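Local coordinates for centrosomal protein of 104 kDa (Homo sapiens, PDB 5LPI), which is required for ciliogenesis and for structural integrity at the ciliary tip, this fragment being its zinc finger array, at residues H31-R41 against L122-R133; G69-A77 against H86-A95. All blocks are in the same frame, centred on the assembly; numbering follows the deposited sequence.

Contact 1. Residues H31-R41 against L122-R133; sequences HYWKHCLMLTR and LMGPAGCTMNLR. With ZN (zinc ion), chain G; ZN (zinc ion), chain H.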
loop_
_atom_site.group_PDB
_atom_site.type_symbol
_atom_site.label_atom_id
_atom_site.label_comp_id
_atom_site.label_asym_id
_atom_site.label_seq_id
_atom_site.Cartn_x
_atom_site.Cartn_y
_atom_site.Cartn_z
ATOM N N HIS A 31 10.854 11.378 4.832
ATOM C CA HIS A 31 9.406 11.226 4.903
ATOM C C HIS A 31 8.955 9.838 4.450
ATOM O O HIS A 31 8.206 9.159 5.162
ATOM C CB HIS A 31 8.739 12.323 4.051
ATOM C CG HIS A 31 7.245 12.253 4.048
ATOM N ND1 HIS A 31 6.488 12.516 5.168
ATOM C CD2 HIS A 31 6.367 11.953 3.061
ATOM C CE1 HIS A 31 5.207 12.385 4.873
ATOM N NE2 HIS A 31 5.110 12.039 3.605
ATOM N N TYR A 32 9.391 9.401 3.263
ATOM C CA TYR A 32 8.963 8.095 2.763
ATOM C C TYR A 32 9.486 6.974 3.651
ATOM O O TYR A 32 8.798 5.972 3.877
ATOM C CB TYR A 32 9.453 7.853 1.339
ATOM C CG TYR A 32 9.208 8.950 0.308
ATOM C CD1 TYR A 32 8.019 9.673 0.276
ATOM C CD2 TYR A 32 10.176 9.234 -0.654
ATOM C CE1 TYR A 32 7.816 10.678 -0.691
ATOM C CE2 TYR A 32 9.979 10.224 -1.620
ATOM C CZ TYR A 32 8.795 10.942 -1.630
ATOM O OH TYR A 32 8.609 11.925 -2.585
ATOM N N TRP A 33 10.726 7.108 4.125
ATOM C CA TRP A 33 11.373 6.021 4.847
ATOM C C TRP A 33 10.712 5.777 6.199
ATOM O O TRP A 33 10.634 4.625 6.646
ATOM C CB TRP A 33 12.865 6.340 5.017
ATOM C CG TRP A 33 13.662 5.300 5.741
ATOM C CD1 TRP A 33 14.355 5.468 6.908
ATOM C CD2 TRP A 33 13.882 3.936 5.338
ATOM N NE1 TRP A 33 14.983 4.297 7.251
ATOM C CE2 TRP A 33 14.716 3.344 6.309
ATOM C CE3 TRP A 33 13.473 3.167 4.244
ATOM C CZ2 TRP A 33 15.122 2.014 6.234
ATOM C CZ3 TRP A 33 13.884 1.850 4.164
ATOM C CH2 TRP A 33 14.706 1.286 5.154
ATOM N N LYS A 34 10.207 6.824 6.842
ATOM C CA LYS A 34 9.731 6.718 8.220
ATOM C C LYS A 34 8.287 7.141 8.463
ATOM O O LYS A 34 7.646 6.563 9.343
ATOM C CB LYS A 34 10.618 7.553 9.154
ATOM C CG LYS A 34 12.021 6.952 9.327
ATOM C CD LYS A 34 12.826 7.722 10.347
ATOM C CE LYS A 34 14.179 6.997 10.565
ATOM N NZ LYS A 34 14.960 7.548 11.699
ATOM N N HIS A 35 7.758 8.113 7.732
ATOM C CA HIS A 35 6.581 8.827 8.227
ATOM C C HIS A 35 5.340 8.733 7.355
ATOM O O HIS A 35 4.241 8.706 7.899
ATOM C CB HIS A 35 6.926 10.303 8.430
ATOM C CG HIS A 35 8.050 10.512 9.386
ATOM N ND1 HIS A 35 7.974 10.138 10.708
ATOM C CD2 HIS A 35 9.289 11.032 9.210
ATOM C CE1 HIS A 35 9.114 10.427 11.313
ATOM N NE2 HIS A 35 9.929 10.971 10.427
ATOM N N CYS A 36 5.468 8.716 6.026
ATOM C CA CYS A 36 4.289 8.803 5.163
ATOM C C CYS A 36 3.297 7.679 5.448
ATOM O O CYS A 36 3.641 6.498 5.359
ATOM C CB CYS A 36 4.698 8.766 3.692
ATOM S SG CYS A 36 3.296 8.997 2.535
ATOM N N LEU A 37 2.043 8.048 5.757
ATOM C CA LEU A 37 1.035 7.047 6.110
ATOM C C LEU A 37 0.617 6.182 4.925
ATOM O O LEU A 37 0.035 5.114 5.130
ATOM C CB LEU A 37 -0.205 7.731 6.706
ATOM C CG LEU A 37 0.024 8.479 8.023
ATOM C CD1 LEU A 37 -1.241 9.166 8.489
ATOM C CD2 LEU A 37 0.545 7.538 9.093
ATOM N N MET A 38 0.886 6.609 3.698
ATOM C CA MET A 38 0.479 5.849 2.523
ATOM C C MET A 38 1.509 4.811 2.103
ATOM O O MET A 38 1.233 3.992 1.208
ATOM C CB MET A 38 0.204 6.798 1.360
ATOM C CG MET A 38 -0.869 7.839 1.664
ATOM S SD MET A 38 -2.499 7.088 1.916
ATOM C CE MET A 38 -2.692 6.282 0.325
ATOM N N LEU A 39 2.675 4.815 2.726
ATOM C CA LEU A 39 3.762 3.933 2.350
ATOM C C LEU A 39 4.095 3.000 3.504
ATOM O O LEU A 39 3.734 3.242 4.662
ATOM C CB LEU A 39 5.012 4.742 1.957
ATOM C CG LEU A 39 4.796 5.903 0.993
ATOM C CD1 LEU A 39 6.115 6.673 0.798
ATOM C CD2 LEU A 39 4.241 5.429 -0.355
ATOM N N THR A 40 4.798 1.926 3.161
ATOM C CA THR A 40 5.290 0.975 4.139
ATOM C C THR A 40 6.668 0.507 3.690
ATOM O O THR A 40 7.015 0.591 2.510
ATOM C CB THR A 40 4.313 -0.207 4.296
ATOM O OG1 THR A 40 4.729 -1.011 5.389
ATOM C CG2 THR A 40 4.290 -1.079 3.044
ATOM N N ARG A 41 7.471 0.037 4.638
ATOM C CA ARG A 41 8.708 -0.654 4.296
ATOM C C ARG A 41 8.410 -2.127 4.088
ATOM O O ARG A 41 7.915 -2.788 5.002
ATOM C CB ARG A 41 9.756 -0.533 5.401
ATOM C CG ARG A 41 10.578 0.698 5.398
ATOM C CD ARG A 41 11.548 0.644 6.584
ATOM N NE ARG A 41 11.634 1.947 7.212
ATOM C CZ ARG A 41 12.144 2.169 8.412
ATOM N NH1 ARG A 41 12.627 1.162 9.131
ATOM N NH2 ARG A 41 12.160 3.398 8.880
ATOM N N LEU A 122 -6.354 4.745 4.811
ATOM C CA LEU A 122 -5.035 4.607 5.425
ATOM C C LEU A 122 -4.707 5.744 6.393
ATOM O O LEU A 122 -3.983 5.529 7.370
ATOM C CB LEU A 122 -3.975 4.503 4.330
ATOM C CG LEU A 122 -4.027 3.174 3.561
ATOM C CD1 LEU A 122 -3.038 3.180 2.409
ATOM C CD2 LEU A 122 -3.746 1.989 4.499
ATOM N N MET A 123 -5.251 6.941 6.173
ATOM C CA MET A 123 -4.892 8.098 6.984
ATOM C C MET A 123 -6.019 8.653 7.833
ATOM O O MET A 123 -5.745 9.369 8.799
ATOM C CB MET A 123 -4.384 9.225 6.082
ATOM C CG MET A 123 -3.394 8.720 5.089
ATOM S SD MET A 123 -2.458 10.070 4.413
ATOM C CE MET A 123 -3.503 10.692 3.168
ATOM N N GLY A 124 -7.264 8.365 7.492
ATOM C CA GLY A 124 -8.377 9.009 8.140
ATOM C C GLY A 124 -8.541 8.519 9.558
ATOM O O GLY A 124 -7.851 7.595 10.006
ATOM N N PRO A 125 -9.460 9.131 10.296
ATOM C CA PRO A 125 -9.766 8.639 11.638
ATOM C C PRO A 125 -10.643 7.402 11.555
ATOM O O PRO A 125 -11.487 7.266 10.665
ATOM C CB PRO A 125 -10.509 9.814 12.296
ATOM C CG PRO A 125 -10.726 10.851 11.195
ATOM C CD PRO A 125 -10.378 10.206 9.891
ATOM N N ALA A 126 -10.413 6.485 12.497
ATOM C CA ALA A 126 -11.141 5.221 12.576
ATOM C C ALA A 126 -11.039 4.420 11.282
ATOM O O ALA A 126 -11.918 3.601 10.981
ATOM C CB ALA A 126 -12.611 5.442 12.950
ATOM N N GLY A 127 -9.976 4.640 10.509
ATOM C CA GLY A 127 -9.772 3.901 9.281
ATOM C C GLY A 127 -9.033 2.603 9.529
ATOM O O GLY A 127 -9.471 1.788 10.348
ATOM N N CYS A 128 -7.897 2.417 8.851
ATOM C CA CYS A 128 -7.161 1.160 8.923
ATOM C C CYS A 128 -6.588 0.948 10.320
ATOM O O CYS A 128 -5.933 1.830 10.878
ATOM C CB CYS A 128 -6.033 1.141 7.889
ATOM S SG CYS A 128 -5.259 -0.493 7.736
ATOM N N THR A 129 -6.830 -0.227 10.883
ATOM C CA THR A 129 -6.293 -0.579 12.188
ATOM C C THR A 129 -4.931 -1.251 12.106
ATOM O O THR A 129 -4.333 -1.532 13.147
ATOM C CB THR A 129 -7.250 -1.521 12.911
ATOM O OG1 THR A 129 -7.203 -2.792 12.255
ATOM C CG2 THR A 129 -8.667 -0.988 12.843
ATOM N N MET A 130 -4.439 -1.543 10.906
ATOM C CA MET A 130 -3.211 -2.309 10.753
ATOM C C MET A 130 -2.092 -1.482 10.127
ATOM O O MET A 130 -1.077 -2.047 9.720
ATOM C CB MET A 130 -3.476 -3.572 9.923
ATOM C CG MET A 130 -4.389 -4.593 10.600
ATOM S SD MET A 130 -3.700 -5.152 12.177
ATOM C CE MET A 130 -2.256 -6.053 11.622
ATOM N N ASN A 131 -2.248 -0.162 10.049
ATOM C CA ASN A 131 -1.222 0.719 9.487
ATOM C C ASN A 131 -0.282 1.139 10.610
ATOM O O ASN A 131 -0.607 2.023 11.410
ATOM C CB ASN A 131 -1.871 1.924 8.817
ATOM C CG ASN A 131 -0.875 2.792 8.083
ATOM O OD1 ASN A 131 0.331 2.522 8.090
ATOM N ND2 ASN A 131 -1.377 3.842 7.430
ATOM N N LEU A 132 0.909 0.529 10.646
ATOM C CA LEU A 132 1.818 0.708 11.773
ATOM C C LEU A 132 2.443 2.095 11.837
ATOM O O LEU A 132 3.030 2.437 12.869
ATOM C CB LEU A 132 2.923 -0.349 11.733
ATOM C CG LEU A 132 2.403 -1.787 11.613
ATOM C CD1 LEU A 132 3.545 -2.798 11.583
ATOM C CD2 LEU A 132 1.416 -2.094 12.738
ATOM N N ARG A 133 2.357 2.893 10.776
ATOM C CA ARG A 133 2.806 4.271 10.891
ATOM C C ARG A 133 1.734 5.186 11.451
ATOM O O ARG A 133 2.016 6.362 11.692
ATOM C CB ARG A 133 3.262 4.818 9.538
ATOM C CG ARG A 133 4.514 4.142 9.008
ATOM C CD ARG A 133 4.880 4.669 7.656
ATOM N NE ARG A 133 6.096 4.040 7.151
ATOM C CZ ARG A 133 6.749 4.476 6.088
ATOM N NH1 ARG A 133 6.289 5.540 5.442
ATOM N NH2 ARG A 133 7.864 3.863 5.696
HETATM ZN ZN ZN G . 3.545 11.320 2.350
HETATM ZN ZN ZN H . -6.468 -1.438 6.039
HETATM O O HOH W 1 2.785 2.267 6.891
HETATM O O HOH W 2 7.002 0.859 7.725
#

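Contact 2. Residues G69-A77 against H86-A95; sequences GKCYRCSEA and HIKHKDCNPA. With ZN (zinc ion), chain E.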
loop_
_atom_site.group_PDB
_atom_site.type_symbol
_atom_site.label_atom_id
_atom_site.label_comp_id
_atom_site.label_asym_id
_atom_site.label_seq_id
_atom_site.Cartn_x
_atom_site.Cartn_y
_atom_site.Cartn_z
ATOM N N GLY A 69 3.219 -16.573 -3.780
ATOM C CA GLY A 69 2.232 -16.839 -4.802
ATOM C C GLY A 69 0.932 -16.134 -4.462
ATOM O O GLY A 69 0.691 -15.739 -3.319
ATOM N N LYS A 70 0.090 -15.974 -5.484
ATOM C CA LYS A 70 -1.153 -15.225 -5.351
ATOM C C LYS A 70 -2.281 -16.178 -4.994
ATOM O O LYS A 70 -2.504 -17.171 -5.696
ATOM C CB LYS A 70 -1.485 -14.482 -6.643
ATOM C CG LYS A 70 -2.806 -13.726 -6.602
ATOM C CD LYS A 70 -2.968 -12.881 -7.850
ATOM C CE LYS A 70 -4.181 -11.977 -7.762
ATOM N NZ LYS A 70 -4.491 -11.357 -9.082
ATOM N N CYS A 71 -2.982 -15.895 -3.900
ATOM C CA CYS A 71 -4.201 -16.640 -3.630
ATOM C C CYS A 71 -5.301 -16.122 -4.539
ATOM O O CYS A 71 -5.650 -14.936 -4.485
ATOM C CB CYS A 71 -4.628 -16.522 -2.170
ATOM S SG CYS A 71 -6.315 -17.203 -1.939
ATOM N N TYR A 72 -5.847 -17.009 -5.372
ATOM C CA TYR A 72 -6.903 -16.610 -6.284
ATOM C C TYR A 72 -8.191 -16.252 -5.557
ATOM O O TYR A 72 -9.068 -15.635 -6.167
ATOM C CB TYR A 72 -7.142 -17.721 -7.309
ATOM C CG TYR A 72 -5.932 -18.006 -8.185
ATOM C CD1 TYR A 72 -4.934 -17.049 -8.365
ATOM C CD2 TYR A 72 -5.784 -19.233 -8.827
ATOM C CE1 TYR A 72 -3.829 -17.306 -9.159
ATOM C CE2 TYR A 72 -4.684 -19.497 -9.629
ATOM C CZ TYR A 72 -3.710 -18.531 -9.789
ATOM O OH TYR A 72 -2.614 -18.796 -10.581
ATOM N N ARG A 73 -8.320 -16.592 -4.272
ATOM C CA ARG A 73 -9.509 -16.200 -3.517
ATOM C C ARG A 73 -9.413 -14.752 -3.049
ATOM O O ARG A 73 -10.276 -13.928 -3.369
ATOM C CB ARG A 73 -9.722 -17.147 -2.328
ATOM C CG ARG A 73 -11.003 -16.912 -1.518
ATOM C CD ARG A 73 -11.110 -17.950 -0.393
ATOM N NE ARG A 73 -11.783 -17.457 0.814
ATOM C CZ ARG A 73 -13.059 -17.691 1.105
ATOM N NH1 ARG A 73 -13.806 -18.410 0.278
ATOM N NH2 ARG A 73 -13.586 -17.224 2.230
ATOM N N CYS A 74 -8.363 -14.414 -2.302
ATOM C CA CYS A 74 -8.246 -13.073 -1.750
ATOM C C CYS A 74 -7.378 -12.138 -2.583
ATOM O O CYS A 74 -7.336 -10.945 -2.278
ATOM C CB CYS A 74 -7.694 -13.124 -0.319
ATOM S SG CYS A 74 -6.065 -13.861 -0.198
ATOM N N SER A 75 -6.685 -12.641 -3.606
ATOM C CA SER A 75 -5.813 -11.877 -4.502
ATOM C C SER A 75 -4.518 -11.432 -3.836
ATOM O O SER A 75 -3.720 -10.734 -4.475
ATOM C CB SER A 75 -6.501 -10.635 -5.089
ATOM O OG SER A 75 -6.562 -9.587 -4.123
ATOM N N GLU A 76 -4.273 -11.811 -2.587
ATOM C CA GLU A 76 -3.082 -11.383 -1.874
ATOM C C GLU A 76 -1.914 -12.338 -2.128
ATOM O O GLU A 76 -2.086 -13.479 -2.568
ATOM C CB GLU A 76 -3.369 -11.279 -0.375
ATOM C CG GLU A 76 -4.441 -10.235 -0.038
ATOM C CD GLU A 76 -4.697 -10.084 1.454
ATOM O OE1 GLU A 76 -3.947 -10.678 2.267
ATOM O OE2 GLU A 76 -5.659 -9.368 1.816
ATOM N N ALA A 77 -0.710 -11.837 -1.861
ATOM C CA ALA A 77 0.491 -12.660 -1.884
ATOM C C ALA A 77 0.603 -13.467 -0.597
ATOM O O ALA A 77 0.391 -12.950 0.505
ATOM C CB ALA A 77 1.739 -11.791 -2.046
ATOM N N HIS A 86 -3.125 -22.328 2.960
ATOM C CA HIS A 86 -3.945 -21.117 2.877
ATOM C C HIS A 86 -5.187 -21.366 2.033
ATOM O O HIS A 86 -6.310 -21.052 2.441
ATOM C CB HIS A 86 -3.124 -19.955 2.297
ATOM C CG HIS A 86 -3.902 -18.675 2.140
ATOM N ND1 HIS A 86 -3.796 -17.627 3.031
ATOM C CD2 HIS A 86 -4.795 -18.277 1.199
ATOM C CE1 HIS A 86 -4.591 -16.644 2.649
ATOM N NE2 HIS A 86 -5.215 -17.014 1.545
ATOM N N ILE A 87 -4.998 -21.962 0.856
ATOM C CA ILE A 87 -6.109 -22.233 -0.050
ATOM C C ILE A 87 -7.067 -23.246 0.560
ATOM O O ILE A 87 -8.292 -23.089 0.477
ATOM C CB ILE A 87 -5.559 -22.703 -1.411
ATOM C CG1 ILE A 87 -4.996 -21.508 -2.190
ATOM C CG2 ILE A 87 -6.613 -23.445 -2.212
ATOM C CD1 ILE A 87 -4.120 -21.906 -3.348
ATOM N N LYS A 88 -6.527 -24.285 1.198
ATOM C CA LYS A 88 -7.372 -25.311 1.799
ATOM C C LYS A 88 -8.203 -24.749 2.948
ATOM O O LYS A 88 -9.389 -25.075 3.078
ATOM C CB LYS A 88 -6.513 -26.486 2.270
ATOM C CG LYS A 88 -6.256 -27.548 1.191
ATOM C CD LYS A 88 -7.547 -28.268 0.782
ATOM C CE LYS A 88 -7.283 -29.527 -0.054
ATOM N NZ LYS A 88 -7.281 -29.290 -1.529
ATOM N N HIS A 89 -7.615 -23.876 3.768
ATOM C CA HIS A 89 -8.331 -23.361 4.932
ATOM C C HIS A 89 -9.466 -22.407 4.567
ATOM O O HIS A 89 -10.400 -22.256 5.360
ATOM C CB HIS A 89 -7.359 -22.677 5.888
ATOM C CG HIS A 89 -6.630 -23.631 6.781
ATOM N ND1 HIS A 89 -6.210 -23.292 8.048
ATOM C CD2 HIS A 89 -6.253 -24.916 6.591
ATOM C CE1 HIS A 89 -5.602 -24.326 8.600
ATOM N NE2 HIS A 89 -5.614 -25.326 7.737
ATOM N N LYS A 90 -9.411 -21.772 3.394
ATOM C CA LYS A 90 -10.495 -20.905 2.905
ATOM C C LYS A 90 -10.939 -19.882 3.953
ATOM O O LYS A 90 -12.129 -19.598 4.106
ATOM C CB LYS A 90 -11.694 -21.734 2.437
ATOM C CG LYS A 90 -11.483 -22.475 1.140
ATOM C CD LYS A 90 -12.721 -23.278 0.768
ATOM C CE LYS A 90 -12.401 -24.345 -0.277
ATOM N NZ LYS A 90 -13.592 -25.175 -0.637
ATOM N N ASP A 91 -9.983 -19.331 4.696
ATOM C CA ASP A 91 -10.308 -18.370 5.744
ATOM C C ASP A 91 -10.065 -16.923 5.339
ATOM O O ASP A 91 -10.440 -16.021 6.094
ATOM C CB ASP A 91 -9.511 -18.677 7.015
ATOM C CG ASP A 91 -9.950 -19.964 7.674
ATOM O OD1 ASP A 91 -11.156 -20.288 7.597
ATOM O OD2 ASP A 91 -9.089 -20.652 8.260
ATOM N N CYS A 92 -9.454 -16.683 4.180
ATOM C CA CYS A 92 -9.160 -15.323 3.749
ATOM C C CYS A 92 -10.432 -14.633 3.254
ATOM O O CYS A 92 -11.427 -15.279 2.898
ATOM C CB CYS A 92 -8.099 -15.333 2.645
ATOM S SG CYS A 92 -8.565 -16.307 1.191
ATOM N N ASN A 93 -10.396 -13.301 3.246
ATOM C CA ASN A 93 -11.539 -12.527 2.778
ATOM C C ASN A 93 -11.534 -12.461 1.253
ATOM O O ASN A 93 -10.565 -11.957 0.668
ATOM C CB ASN A 93 -11.505 -11.122 3.366
ATOM C CG ASN A 93 -12.706 -10.272 2.920
ATOM O OD1 ASN A 93 -13.737 -10.802 2.481
ATOM N ND2 ASN A 93 -12.561 -8.956 3.010
ATOM N N PRO A 94 -12.582 -12.930 0.577
ATOM C CA PRO A 94 -12.553 -12.952 -0.893
ATOM C C PRO A 94 -12.398 -11.558 -1.487
ATOM O O PRO A 94 -12.845 -10.558 -0.920
ATOM C CB PRO A 94 -13.905 -13.574 -1.264
ATOM C CG PRO A 94 -14.276 -14.390 -0.058
ATOM C CD PRO A 94 -13.784 -13.599 1.114
ATOM N N ALA A 95 -11.738 -11.504 -2.639
ATOM C CA ALA A 95 -11.500 -10.249 -3.332
ATOM C C ALA A 95 -12.640 -9.949 -4.299
ATOM O O ALA A 95 -13.434 -10.824 -4.657
ATOM C CB ALA A 95 -10.169 -10.292 -4.086
HETATM ZN ZN ZN E . -6.521 -16.159 0.212
#

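Contact 1. Residues H31-R41 against L122-R133
The guanidinium of Arg133 is sandwiched in backbone: Leu39 O and Thr40 CA lie over one face, Lys34 C is centred over the other, and Cys36 O and Tyr32 O come to its edge. Arg133 NH1 and NH2 both grip Tyr32 O end-on, NH2 at 2.9 Å, and NH1 donates to Cys36 O at 2.8 Å. The Arg133 side chain is extended from CG to NE (chi2 177°, chi3 179°), carrying the charge to Tyr32 O in helix 27-35 and Cys36 O in the turn after it, carbonyls likely to favour a cation. With an alanine here, Tyr32 O would probably lose two donors and a gap open between Lys34 and Leu39. Asn131 ND2 reaches Leu37 O in the carbonyl plane, on a lone pair (3.0 Å), and donates to Leu122 O, while a water joins Asn131 OD1 to Leu39 O. Apolar packing follows: Met123 CG touches Leu37 CB and Met38 SD, each at 3.7 Å, and Met38 CE meets Leu122 CD1. Joining the array's first and fourth zinc sites, residues 131-133 near this fragment's end and the end of helix 115-123 pack against the turn between helix 27-35 and strand 39-41, which pairs with strand 48-50.

Contact 2. Residues G69-A77 against H86-A95
Cys92 O is gripped side-on by Arg73, whose NE and NH2 both donate to it at 3.0 Å. NH2 approaches nearly along the C=O axis, whereas NE stands above the carbonyl plane. With CG anti to the backbone N (chi1 -175°) and a bend at chi3, the Arg73 chain passes alongside the Cys92 thiolate, CD lying 3.4 Å from Cys92 SG. Pro94 CG sits over the centre of one guanidinium face; Lys90 O covers the opposite face toward the rim, too poorly angled to count as a bond. The backbone of Arg73 is used as well: Ala95 N donates to Arg73 O at 2.9 Å, a fairly straight bond of 161°, and Ala95 CB rests against Cys74 O.

Inside this clasp sits the zinc ion, bound by Cys71 SG, Cys74 SG, Cys92 SG and His86 NE2, the last at 2.0 Å. Cys71 SG lies at the edge of the His86 ring, near its plane, 3.6 Å from His86 CD2, while Cys74 SG approaches the ring obliquely. Cys74 N donates to Cys71 SG, as in the CxxC knuckles of many zinc fingers, and Cys74 CB packs against Cys92 CB. Outside the finger, Asn93 ND2 bonds His108 O, and Glu76 forms a salt bridge with Arg103.

A site of three cysteines and one histidine carries three thiolates on one metal, so its formal charge is probably net negative; the N-H donor to Cys71 SG and the nearby Arg73 cation would be expected to ease that charge and stabilise the site.

In the fold
Contact 1 lies nearer the middle of the array, its centre about 9 Å from the centre of the chain, and is partly buried; contact 2 is a surface contact about 18 Å from that centre. Their centres are about 24 Å apart and they do not touch, although contact 2 is nested along the chain within the loop closed by contact 1. Both segments of contact 1 start on helix ends (27-35 and 115-123); in contact 2 only 86-95 does, since 69-77 begins on strand 68-70. Contact 2 closes one zinc finger around a single ion through metal coordination, whereas contact 1 joins two fingers by carbonyl hydrogen bonds and apolar packing, with no shared metal.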